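Local atomic coordinates of aldo-keto Reductase, OXIDOREDUCTASE (Salmonella typhimurium, PDB entry 5T79), a protein that binds NADPH and probably acts as an oxidoreductase of the aldo-keto reductase family, of use for converting 3-hydroxybutanal to 1,3-butanediol. Residues R273-R287 with D306-E320. Numbering follows the deposited sequence.
With NDP (NADPH dihydro-nicotinamide-adenine-dinucleotide phosphate), chain E; SO4 (sulfate ion), chain B.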
ATOM      1  N   ARG A 273     -22.190  14.477  -4.156  1.00 25.71           N
ATOM      2  CA  ARG A 273     -22.125  13.123  -4.694  1.00 25.34           C
ATOM      3  C   ARG A 273     -22.758  12.084  -3.733  1.00 30.16           C
ATOM      4  O   ARG A 273     -22.928  10.932  -4.111  1.00 29.63           O
ATOM      5  CB  ARG A 273     -20.665  12.754  -4.991  1.00 23.74           C
ATOM      6  CG  ARG A 273     -20.050  13.546  -6.155  1.00 25.89           C
ATOM      7  CD  ARG A 273     -18.554  13.267  -6.312  1.00 22.08           C
ATOM      8  NE  ARG A 273     -18.236  11.832  -6.322  1.00 25.77           N
ATOM      9  CZ  ARG A 273     -18.258  11.058  -7.403  1.00 34.66           C
ATOM     10  NH1 ARG A 273     -18.594  11.564  -8.587  1.00 22.81           N
ATOM     11  NH2 ARG A 273     -17.958   9.770  -7.307  1.00 30.20           N
ATOM     12  N   GLY A 274     -23.119  12.502  -2.523  1.00 28.45           N
ATOM     13  CA  GLY A 274     -23.708  11.617  -1.519  1.00 28.21           C
ATOM     14  C   GLY A 274     -22.701  10.701  -0.854  1.00 30.88           C
ATOM     15  O   GLY A 274     -23.016   9.555  -0.530  1.00 32.58           O
ATOM     16  N   GLN A 275     -21.467  11.181  -0.642  1.00 24.89           N
ATOM     17  CA  GLN A 275     -20.463  10.340   0.013  1.00 22.40           C
ATOM     18  C   GLN A 275     -19.544  11.198   0.877  1.00 25.04           C
ATOM     19  O   GLN A 275     -19.590  12.438   0.805  1.00 23.87           O
ATOM     20  CB  GLN A 275     -19.672   9.504  -1.024  1.00 22.31           C
ATOM     21  CG  GLN A 275     -18.756  10.312  -1.956  1.00 24.73           C
ATOM     22  CD  GLN A 275     -18.147   9.537  -3.103  1.00 32.14           C
ATOM     23  OE1 GLN A 275     -17.671  10.129  -4.074  1.00 25.19           O
ATOM     24  NE2 GLN A 275     -18.096   8.203  -3.020  1.00 23.53           N
ATOM     25  N   LYS A 276     -18.749  10.537   1.728  1.00 21.02           N
ATOM     26  CA  LYS A 276     -17.773  11.203   2.583  1.00 21.34           C
ATOM     27  C   LYS A 276     -16.602  11.655   1.732  1.00 22.84           C
ATOM     28  O   LYS A 276     -16.361  11.074   0.662  1.00 21.38           O
ATOM     29  CB  LYS A 276     -17.277  10.251   3.687  1.00 23.59           C
ATOM     30  CG  LYS A 276     -18.359   9.800   4.661  1.00 30.98           C
ATOM     31  CD  LYS A 276     -17.808   8.760   5.625  1.00 34.78           C
ATOM     32  CE  LYS A 276     -18.696   8.564   6.828  1.00 53.45           C
ATOM     33  NZ  LYS A 276     -17.930   8.014   7.981  1.00 63.32           N
ATOM     34  N   LEU A 277     -15.856  12.658   2.201  1.00 18.93           N
ATOM     35  CA  LEU A 277     -14.677  13.099   1.463  1.00 18.92           C
ATOM     36  C   LEU A 277     -13.702  11.933   1.287  1.00 21.13           C
ATOM     37  O   LEU A 277     -13.129  11.784   0.200  1.00 19.88           O
ATOM     38  CB  LEU A 277     -13.967  14.286   2.160  1.00 19.59           C
ATOM     39  CG  LEU A 277     -12.623  14.733   1.540  1.00 23.58           C
ATOM     40  CD1 LEU A 277     -12.779  15.115   0.064  1.00 23.55           C
ATOM     41  CD2 LEU A 277     -12.023  15.889   2.314  1.00 24.92           C
ATOM     42  N   SER A 278     -13.503  11.117   2.353  1.00 19.05           N
ATOM     43  CA  SER A 278     -12.570   9.984   2.303  1.00 18.23           C
ATOM     44  C   SER A 278     -12.924   9.042   1.154  1.00 21.93           C
ATOM     45  O   SER A 278     -12.046   8.604   0.403  1.00 21.73           O
ATOM     46  CB  SER A 278     -12.588   9.229   3.633  1.00 21.30           C
ATOM     47  OG  SER A 278     -13.865   8.662   3.887  1.00 23.36           O
ATOM     48  N   GLN A 279     -14.231   8.779   0.978  1.00 19.84           N
ATOM     49  CA  GLN A 279     -14.726   7.877  -0.066  1.00 18.24           C
ATOM     50  C   GLN A 279     -14.477   8.461  -1.452  1.00 19.69           C
ATOM     51  O   GLN A 279     -14.008   7.747  -2.327  1.00 17.54           O
ATOM     52  CB  GLN A 279     -16.201   7.588   0.160  1.00 19.96           C
ATOM     53  CG  GLN A 279     -16.415   6.797   1.448  1.00 21.25           C
ATOM     54  CD  GLN A 279     -17.877   6.626   1.766  1.00 26.93           C
ATOM     55  OE1 GLN A 279     -18.678   7.577   1.711  1.00 21.71           O
ATOM     56  NE2 GLN A 279     -18.248   5.412   2.129  1.00 21.25           N
ATOM     57  N   MET A 280     -14.730   9.761  -1.635  1.00 16.91           N
ATOM     58  CA  MET A 280     -14.453  10.405  -2.914  1.00 16.31           C
ATOM     59  C   MET A 280     -12.948  10.407  -3.214  1.00 18.19           C
ATOM     60  O   MET A 280     -12.567  10.197  -4.358  1.00 18.45           O
ATOM     61  CB  MET A 280     -14.989  11.840  -2.940  1.00 18.30           C
ATOM     62  CG  MET A 280     -14.950  12.436  -4.332  1.00 20.56           C
ATOM     63  SD  MET A 280     -15.459  14.159  -4.415  1.00 23.43           S
ATOM     64  CE  MET A 280     -13.964  15.027  -3.829  1.00 19.96           C
ATOM     65  N   ALA A 281     -12.102  10.652  -2.197  1.00 16.67           N
ATOM     66  CA  ALA A 281     -10.657  10.731  -2.382  1.00 15.69           C
ATOM     67  C   ALA A 281     -10.081   9.380  -2.839  1.00 19.07           C
ATOM     68  O   ALA A 281      -9.232   9.357  -3.735  1.00 18.05           O
ATOM     69  CB  ALA A 281      -9.982  11.216  -1.100  1.00 16.23           C
ATOM     70  N   LEU A 282     -10.583   8.259  -2.279  1.00 15.70           N
ATOM     71  CA  LEU A 282     -10.146   6.906  -2.682  1.00 15.05           C
ATOM     72  C   LEU A 282     -10.616   6.584  -4.095  1.00 19.24           C
ATOM     73  O   LEU A 282      -9.852   6.067  -4.913  1.00 18.53           O
ATOM     74  CB  LEU A 282     -10.682   5.828  -1.706  1.00 14.72           C
ATOM     75  CG  LEU A 282     -10.282   5.951  -0.246  1.00 18.48           C
ATOM     76  CD1 LEU A 282     -10.872   4.804   0.561  1.00 16.93           C
ATOM     77  CD2 LEU A 282      -8.736   5.969  -0.081  1.00 20.20           C
ATOM     78  N   ALA A 283     -11.889   6.891  -4.380  1.00 16.40           N
ATOM     79  CA  ALA A 283     -12.498   6.688  -5.692  1.00 15.84           C
ATOM     80  C   ALA A 283     -11.707   7.428  -6.768  1.00 20.15           C
ATOM     81  O   ALA A 283     -11.481   6.888  -7.851  1.00 20.94           O
ATOM     82  CB  ALA A 283     -13.926   7.218  -5.657  1.00 17.28           C
ATOM     83  N   TRP A 284     -11.271   8.670  -6.459  1.00 17.32           N
ATOM     84  CA  TRP A 284     -10.549   9.514  -7.404  1.00 17.56           C
ATOM     85  C   TRP A 284      -9.241   8.855  -7.846  1.00 19.12           C
ATOM     86  O   TRP A 284      -8.896   8.957  -9.011  1.00 19.12           O
ATOM     87  CB  TRP A 284     -10.292  10.906  -6.808  1.00 16.98           C
ATOM     88  CG  TRP A 284      -9.604  11.863  -7.744  1.00 18.57           C
ATOM     89  CD1 TRP A 284     -10.198  12.731  -8.615  1.00 22.50           C
ATOM     90  CD2 TRP A 284      -8.193  12.067  -7.875  1.00 18.44           C
ATOM     91  NE1 TRP A 284      -9.241  13.466  -9.278  1.00 21.97           N
ATOM     92  CE2 TRP A 284      -8.002  13.087  -8.834  1.00 22.76           C
ATOM     93  CE3 TRP A 284      -7.062  11.507  -7.248  1.00 19.26           C
ATOM     94  CZ2 TRP A 284      -6.729  13.552  -9.189  1.00 22.17           C
ATOM     95  CZ3 TRP A 284      -5.804  11.952  -7.617  1.00 20.94           C
ATOM     96  CH2 TRP A 284      -5.643  12.941  -8.595  1.00 22.63           C
ATOM     97  N   VAL A 285      -8.534   8.166  -6.948  1.00 15.73           N
ATOM     98  CA  VAL A 285      -7.265   7.513  -7.295  1.00 16.23           C
ATOM     99  C   VAL A 285      -7.469   6.451  -8.414  1.00 18.92           C
ATOM    100  O   VAL A 285      -6.593   6.310  -9.274  1.00 18.84           O
ATOM    101  CB  VAL A 285      -6.573   6.909  -6.046  1.00 20.13           C
ATOM    102  CG1 VAL A 285      -5.416   5.994  -6.437  1.00 19.66           C
ATOM    103  CG2 VAL A 285      -6.095   8.014  -5.096  1.00 20.13           C
ATOM    104  N   LEU A 286      -8.614   5.747  -8.426  1.00 17.07           N
ATOM    105  CA  LEU A 286      -8.881   4.697  -9.438  1.00 18.25           C
ATOM    106  C   LEU A 286      -9.706   5.191 -10.656  1.00 24.05           C
ATOM    107  O   LEU A 286     -10.103   4.372 -11.487  1.00 23.64           O
ATOM    108  CB  LEU A 286      -9.649   3.525  -8.793  1.00 18.91           C
ATOM    109  CG  LEU A 286      -9.050   2.863  -7.531  1.00 23.02           C
ATOM    110  CD1 LEU A 286      -9.991   1.792  -7.007  1.00 23.93           C
ATOM    111  CD2 LEU A 286      -7.703   2.220  -7.821  1.00 23.77           C
ATOM    112  N   ARG A 287      -9.953   6.502 -10.772  1.00 21.42           N
ATOM    113  CA  ARG A 287     -10.836   7.062 -11.824  1.00 22.12           C
ATOM    114  C   ARG A 287     -10.401   6.770 -13.280  1.00 27.27           C
ATOM    115  O   ARG A 287     -11.264   6.748 -14.169  1.00 27.69           O
ATOM    116  CB  ARG A 287     -10.998   8.577 -11.642  1.00 18.70           C
ATOM    117  CG  ARG A 287      -9.795   9.407 -12.113  1.00 19.01           C
ATOM    118  CD  ARG A 287      -9.805  10.829 -11.582  1.00 22.74           C
ATOM    119  NE  ARG A 287      -8.657  11.578 -12.090  1.00 21.06           N
ATOM    120  CZ  ARG A 287      -7.403  11.413 -11.680  1.00 30.16           C
ATOM    121  NH1 ARG A 287      -6.424  12.120 -12.227  1.00 24.17           N
ATOM    122  NH2 ARG A 287      -7.121  10.549 -10.710  1.00 19.62           N
ATOM    123  N   ASP A 306     -15.976   2.263   5.594  1.00 18.78           N
ATOM    124  CA  ASP A 306     -16.118   3.489   4.799  1.00 19.24           C
ATOM    125  C   ASP A 306     -15.417   3.328   3.451  1.00 20.94           C
ATOM    126  O   ASP A 306     -16.012   3.623   2.422  1.00 20.16           O
ATOM    127  CB  ASP A 306     -15.530   4.710   5.537  1.00 20.72           C
ATOM    128  CG  ASP A 306     -16.323   5.277   6.707  1.00 29.73           C
ATOM    129  OD1 ASP A 306     -17.529   4.958   6.826  1.00 29.71           O
ATOM    130  OD2 ASP A 306     -15.757   6.100   7.455  1.00 33.59           O
ATOM    131  N   ALA A 307     -14.155   2.861   3.467  1.00 18.33           N
ATOM    132  CA  ALA A 307     -13.346   2.658   2.264  1.00 17.06           C
ATOM    133  C   ALA A 307     -14.015   1.702   1.310  1.00 20.96           C
ATOM    134  O   ALA A 307     -14.092   2.005   0.124  1.00 20.14           O
ATOM    135  CB  ALA A 307     -11.963   2.125   2.642  1.00 16.97           C
ATOM    136  N   VAL A 308     -14.495   0.543   1.810  1.00 19.22           N
ATOM    137  CA  VAL A 308     -15.158  -0.457   0.959  1.00 20.31           C
ATOM    138  C   VAL A 308     -16.447   0.166   0.352  1.00 23.76           C
ATOM    139  O   VAL A 308     -16.756  -0.098  -0.816  1.00 22.88           O
ATOM    140  CB  VAL A 308     -15.403  -1.814   1.687  1.00 25.15           C
ATOM    141  CG1 VAL A 308     -16.110  -2.814   0.772  1.00 27.12           C
ATOM    142  CG2 VAL A 308     -14.087  -2.417   2.173  1.00 24.03           C
ATOM    143  N   GLY A 309     -17.103   1.056   1.102  1.00 21.19           N
ATOM    144  CA  GLY A 309     -18.300   1.787   0.658  1.00 21.94           C
ATOM    145  C   GLY A 309     -18.087   2.723  -0.528  1.00 24.78           C
ATOM    146  O   GLY A 309     -19.049   3.135  -1.179  1.00 23.59           O
ATOM    147  N   MET A 310     -16.819   3.055  -0.833  1.00 21.51           N
ATOM    148  CA  MET A 310     -16.423   3.902  -1.967  1.00 20.68           C
ATOM    149  C   MET A 310     -16.743   3.199  -3.315  1.00 23.36           C
ATOM    150  O   MET A 310     -17.013   3.881  -4.306  1.00 24.15           O
ATOM    151  CB  MET A 310     -14.920   4.223  -1.823  1.00 22.29           C
ATOM    152  CG  MET A 310     -14.190   4.666  -3.067  1.00 25.06           C
ATOM    153  SD  MET A 310     -13.731   3.433  -4.314  1.00 24.50           S
ATOM    154  CE  MET A 310     -12.092   3.050  -3.926  1.00 21.81           C
ATOM    155  N   LEU A 311     -16.662   1.856  -3.360  1.00 19.49           N
ATOM    156  CA  LEU A 311     -16.874   1.081  -4.585  1.00 19.62           C
ATOM    157  C   LEU A 311     -18.264   1.297  -5.204  1.00 23.84           C
ATOM    158  O   LEU A 311     -18.396   1.171  -6.415  1.00 22.82           O
ATOM    159  CB  LEU A 311     -16.639  -0.406  -4.342  1.00 19.79           C
ATOM    160  CG  LEU A 311     -15.219  -0.807  -3.894  1.00 24.16           C
ATOM    161  CD1 LEU A 311     -15.154  -2.298  -3.584  1.00 25.72           C
ATOM    162  CD2 LEU A 311     -14.162  -0.415  -4.940  1.00 24.36           C
ATOM    163  N   ALA A 312     -19.274   1.652  -4.395  1.00 23.23           N
ATOM    164  CA  ALA A 312     -20.646   1.895  -4.847  1.00 24.69           C
ATOM    165  C   ALA A 312     -20.815   3.249  -5.559  1.00 28.23           C
ATOM    166  O   ALA A 312     -21.867   3.497  -6.165  1.00 26.96           O
ATOM    167  CB  ALA A 312     -21.584   1.843  -3.648  1.00 27.49           C
ATOM    168  N   ASN A 313     -19.814   4.143  -5.462  1.00 23.80           N
ATOM    169  CA  ASN A 313     -19.946   5.489  -6.011  1.00 23.45           C
ATOM    170  C   ASN A 313     -18.566   6.038  -6.384  1.00 26.27           C
ATOM    171  O   ASN A 313     -18.083   6.959  -5.736  1.00 25.63           O
ATOM    172  CB  ASN A 313     -20.635   6.351  -4.922  1.00 25.13           C
ATOM    173  CG  ASN A 313     -21.052   7.745  -5.293  1.00 36.31           C
ATOM    174  OD1 ASN A 313     -20.917   8.196  -6.431  1.00 31.90           O
ATOM    175  ND2 ASN A 313     -21.584   8.453  -4.317  1.00 25.69           N
ATOM    176  N   ARG A 314     -17.923   5.467  -7.421  1.00 22.64           N
ATOM    177  CA  ARG A 314     -16.563   5.889  -7.782  1.00 21.03           C
ATOM    178  C   ARG A 314     -16.409   6.372  -9.241  1.00 25.97           C
ATOM    179  O   ARG A 314     -15.291   6.426  -9.764  1.00 23.42           O
ATOM    180  CB  ARG A 314     -15.551   4.778  -7.464  1.00 19.64           C
ATOM    181  CG  ARG A 314     -15.696   3.474  -8.236  1.00 22.00           C
ATOM    182  CD  ARG A 314     -14.543   2.574  -7.844  1.00 25.44           C
ATOM    183  NE  ARG A 314     -14.525   1.367  -8.664  1.00 31.22           N
ATOM    184  CZ  ARG A 314     -13.803   1.231  -9.767  1.00 38.92           C
ATOM    185  NH1 ARG A 314     -13.006   2.212 -10.174  1.00 25.57           N
ATOM    186  NH2 ARG A 314     -13.869   0.111 -10.473  1.00 26.70           N
ATOM    187  N   ARG A 315     -17.513   6.802  -9.862  1.00 24.74           N
ATOM    188  CA  ARG A 315     -17.455   7.339 -11.219  1.00 25.83           C
ATOM    189  C   ARG A 315     -17.377   8.849 -11.161  1.00 29.62           C
ATOM    190  O   ARG A 315     -18.056   9.470 -10.335  1.00 30.04           O
ATOM    191  CB  ARG A 315     -18.669   6.898 -12.057  1.00 29.23           C
ATOM    192  CG  ARG A 315     -18.607   5.445 -12.502  1.00 44.53           C
ATOM    193  CD  ARG A 315     -19.838   5.056 -13.309  1.00 64.72           C
ATOM    194  NE  ARG A 315     -19.974   3.603 -13.451  1.00 79.78           N
ATOM    195  CZ  ARG A 315     -19.475   2.890 -14.457  1.00 99.35           C
ATOM    196  NH1 ARG A 315     -18.794   3.485 -15.429  1.00 87.43           N
ATOM    197  NH2 ARG A 315     -19.651   1.575 -14.498  1.00 90.11           N
ATOM    198  N   PHE A 316     -16.559   9.436 -12.045  1.00 24.74           N
ATOM    199  CA  PHE A 316     -16.393  10.885 -12.171  1.00 24.39           C
ATOM    200  C   PHE A 316     -16.604  11.321 -13.608  1.00 31.41           C
ATOM    201  O   PHE A 316     -16.093  10.665 -14.523  1.00 33.89           O
ATOM    202  CB  PHE A 316     -14.992  11.311 -11.717  1.00 24.47           C
ATOM    203  CG  PHE A 316     -14.736  11.081 -10.253  1.00 23.28           C
ATOM    204  CD1 PHE A 316     -14.272   9.855  -9.796  1.00 24.51           C
ATOM    205  CD2 PHE A 316     -14.929  12.101  -9.328  1.00 24.14           C
ATOM    206  CE1 PHE A 316     -14.037   9.642  -8.442  1.00 23.51           C
ATOM    207  CE2 PHE A 316     -14.675  11.886  -7.969  1.00 24.47           C
ATOM    208  CZ  PHE A 316     -14.220  10.664  -7.541  1.00 21.27           C
ATOM    209  N   SER A 317     -17.329  12.422 -13.810  1.00 27.15           N
ATOM    210  CA  SER A 317     -17.553  12.978 -15.144  1.00 29.82           C
ATOM    211  C   SER A 317     -16.415  13.936 -15.496  1.00 35.58           C
ATOM    212  O   SER A 317     -15.618  14.294 -14.618  1.00 32.49           O
ATOM    213  CB  SER A 317     -18.894  13.712 -15.196  1.00 34.05           C
ATOM    214  OG  SER A 317     -18.884  14.789 -14.269  1.00 40.66           O
ATOM    215  N   ALA A 318     -16.360  14.377 -16.773  1.00 36.46           N
ATOM    216  CA  ALA A 318     -15.376  15.357 -17.239  1.00 38.01           C
ATOM    217  C   ALA A 318     -15.494  16.632 -16.390  1.00 41.37           C
ATOM    218  O   ALA A 318     -14.483  17.116 -15.870  1.00 39.95           O
ATOM    219  CB  ALA A 318     -15.601  15.667 -18.716  1.00 41.79           C
ATOM    220  N   ALA A 319     -16.753  17.102 -16.176  1.00 38.40           N
ATOM    221  CA  ALA A 319     -17.102  18.285 -15.381  1.00 37.79           C
ATOM    222  C   ALA A 319     -16.610  18.154 -13.928  1.00 36.75           C
ATOM    223  O   ALA A 319     -15.995  19.086 -13.412  1.00 36.19           O
ATOM    224  CB  ALA A 319     -18.611  18.513 -15.412  1.00 39.65           C
ATOM    225  N   GLU A 320     -16.828  16.992 -13.289  1.00 31.09           N
ATOM    226  CA  GLU A 320     -16.379  16.759 -11.906  1.00 28.68           C
ATOM    227  C   GLU A 320     -14.852  16.800 -11.788  1.00 32.56           C
ATOM    228  O   GLU A 320     -14.334  17.384 -10.837  1.00 31.67           O
ATOM    229  CB  GLU A 320     -16.909  15.435 -11.358  1.00 28.10           C
ATOM    230  CG  GLU A 320     -18.385  15.486 -11.016  1.00 34.04           C
ATOM    231  CD  GLU A 320     -18.984  14.171 -10.563  1.00 40.18           C
ATOM    232  OE1 GLU A 320     -18.786  13.151 -11.262  1.00 29.76           O
ATOM    233  OE2 GLU A 320     -19.662  14.159  -9.511  1.00 30.95           O
TER
HETATM  234  PA  NDP E 404      -4.285   6.997   4.543  0.57 25.60           P
HETATM  235  O1A NDP E 404      -5.378   6.107   4.034  0.57 23.10           O
HETATM  236  O2A NDP E 404      -3.700   8.113   3.801  0.57  3.00           O
HETATM  237  O5B NDP E 404      -4.667   7.636   5.970  0.57 30.54           O
HETATM  238  C5B NDP E 404      -4.875   6.669   7.018  0.57 33.61           C
HETATM  239  C4B NDP E 404      -5.216   7.342   8.319  0.57 36.76           C
HETATM  240  O4B NDP E 404      -6.233   8.343   8.092  0.57 36.96           O
HETATM  241  C3B NDP E 404      -5.775   6.386   9.371  0.57 37.02           C
HETATM  242  O3B NDP E 404      -4.729   5.907  10.214  0.57 36.15           O
HETATM  243  C2B NDP E 404      -6.805   7.232  10.107  0.57 37.50           C
HETATM  244  O2B NDP E 404      -6.196   7.980  11.183  0.57 39.95           O
HETATM  245  C1B NDP E 404      -7.284   8.205   9.028  0.57 37.87           C
HETATM  246  N9A NDP E 404      -8.483   7.782   8.312  0.57 36.26           N
HETATM  247  C8A NDP E 404      -8.597   6.790   7.375  0.57 35.68           C
HETATM  248  N7A NDP E 404      -9.808   6.643   6.895  0.57 35.76           N
HETATM  249  C5A NDP E 404     -10.547   7.602   7.571  0.57 35.69           C
HETATM  250  C6A NDP E 404     -11.920   7.922   7.566  0.57 35.32           C
HETATM  251  N6A NDP E 404     -12.809   7.380   6.726  0.57 34.12           N
HETATM  252  N1A NDP E 404     -12.344   8.874   8.427  0.57 34.99           N
HETATM  253  C2A NDP E 404     -11.444   9.498   9.196  0.57 36.80           C
HETATM  254  N3A NDP E 404     -10.125   9.299   9.269  0.57 38.18           N
HETATM  255  C4A NDP E 404      -9.740   8.317   8.442  0.57 37.05           C
HETATM  256  O3  NDP E 404      -3.173   5.881   4.732  0.57 26.24           O
HETATM  257  PN  NDP E 404      -1.667   6.121   5.213  0.57 27.93           P
HETATM  258  O1N NDP E 404      -1.794   5.724   6.638  0.57 32.48           O
HETATM  259  O2N NDP E 404      -1.126   7.497   4.853  0.57 32.86           O
HETATM  260  O5D NDP E 404      -0.656   5.147   4.395  0.57 32.03           O
HETATM  261  C5D NDP E 404      -1.271   4.069   3.638  0.57 28.76           C
HETATM  262  C4D NDP E 404      -0.423   2.819   3.692  0.57 27.17           C
HETATM  263  O4D NDP E 404       0.656   2.947   2.747  0.57 30.19           O
HETATM  264  C3D NDP E 404       0.246   2.502   5.017  0.57 24.81           C
HETATM  265  O3D NDP E 404      -0.663   1.857   5.896  0.57 29.20           O
HETATM  266  C2D NDP E 404       1.466   1.675   4.587  0.57 22.73           C
HETATM  267  O2D NDP E 404       1.304   0.262   4.475  0.57  8.02           O
HETATM  268  C1D NDP E 404       1.816   2.303   3.235  0.57 29.37           C
HETATM  269  N1N NDP E 404       2.865   3.340   3.319  0.57 30.84           N
HETATM  270  C2N NDP E 404       4.019   3.119   2.567  0.57 32.00           C
HETATM  271  C3N NDP E 404       5.048   3.984   2.548  0.57 30.12           C
HETATM  272  C7N NDP E 404       6.118   3.822   1.502  0.57 24.57           C
HETATM  273  O7N NDP E 404       7.069   4.613   1.582  0.57 23.96           O
HETATM  274  N7N NDP E 404       6.066   2.858   0.582  0.57 15.11           N
HETATM  275  C4N NDP E 404       5.086   5.118   3.538  0.57 33.01           C
HETATM  276  C5N NDP E 404       3.734   5.420   4.090  0.57 32.96           C
HETATM  277  C6N NDP E 404       2.723   4.578   4.007  0.57 30.65           C
HETATM  278  P2B NDP E 404      -6.724   8.175  12.707  0.57 40.57           P
HETATM  279  O1X NDP E 404      -5.854   7.636  13.781  0.57 40.60           O
HETATM  280  O2X NDP E 404      -6.876   9.689  12.762  0.57 42.73           O
HETATM  281  O3X NDP E 404      -8.128   7.580  12.701  0.57 41.55           O
HETATM  282  S   SO4 B 401      -8.115  13.674 -14.901  0.66 36.52           S
HETATM  283  O1  SO4 B 401      -6.971  14.188 -14.155  0.66 39.63           O
HETATM  284  O2  SO4 B 401      -9.249  13.630 -13.992  0.66 31.23           O
HETATM  285  O3  SO4 B 401      -8.403  14.611 -15.987  0.66 39.20           O
HETATM  286  O4  SO4 B 401      -7.744  12.378 -15.454  0.66 31.17           O
HETATM  287  O   HOH W   1     -22.095   6.973  -1.674  1.00 36.90           O
HETATM  288  O   HOH W   2     -19.415   5.963  -1.487  1.00 24.30           O
HETATM  289  O   HOH W   3     -12.858   5.318  -9.577  1.00 18.71           O
HETATM  290  O   HOH W   4     -11.558   1.879 -12.662  0.50  7.01           O
HETATM  291  O   HOH W   5     -12.910   9.481 -14.792  1.00 38.89           O
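Arg273 lays its guanidinium flat on the Phe316 ring, planes 6° apart, with CZ 4.1 Å from the ring centroid, a cation-pi stack. A bend at chi3 brings the group there, and its edge is filled by acceptors: NH1 and NH2 converge on Arg315 O, NH1 bridges to Glu320 OE2 at 3.0 Å, and NE and NH2 share Gln275 OE1, an arrangement that fixes the plane's rotation. Arg273 O accepts from Asn313 ND2 at 2.8 Å. Gln275 NE2 then donates to Asn313 O, the two side-chain amides being stacked. Lys276, the N-cap of helix 277-285, stretches its extended chain to a salt bridge with Asp306, NZ lying 2.9 Å from OD2 on its syn side but tilted out of the carboxylate plane. In this TIM-barrel fold Asp306 also borders the NADPH adenine, whose N6A donates weakly to OD2. The Gln279 amide bonds at both ends: OE1 accepts from Lys276 N, while NE2 donates across to Asp306 O, nearly straight (N-H...O 165°). Deeper in, Leu282 CD1 touches Ala307 CB, and Ala283 CB packs against Arg314 CB at 3.4 Å and Met310 CG at 3.6 Å. Trp284 turns an edge to the Phe316 face, planes at 86°. Leu286 CD1 meets Met310 CE at 3.9 Å, and a water links Leu286 O to Arg314 NH1, while Arg314 NH2 forms a salt bridge with Glu14.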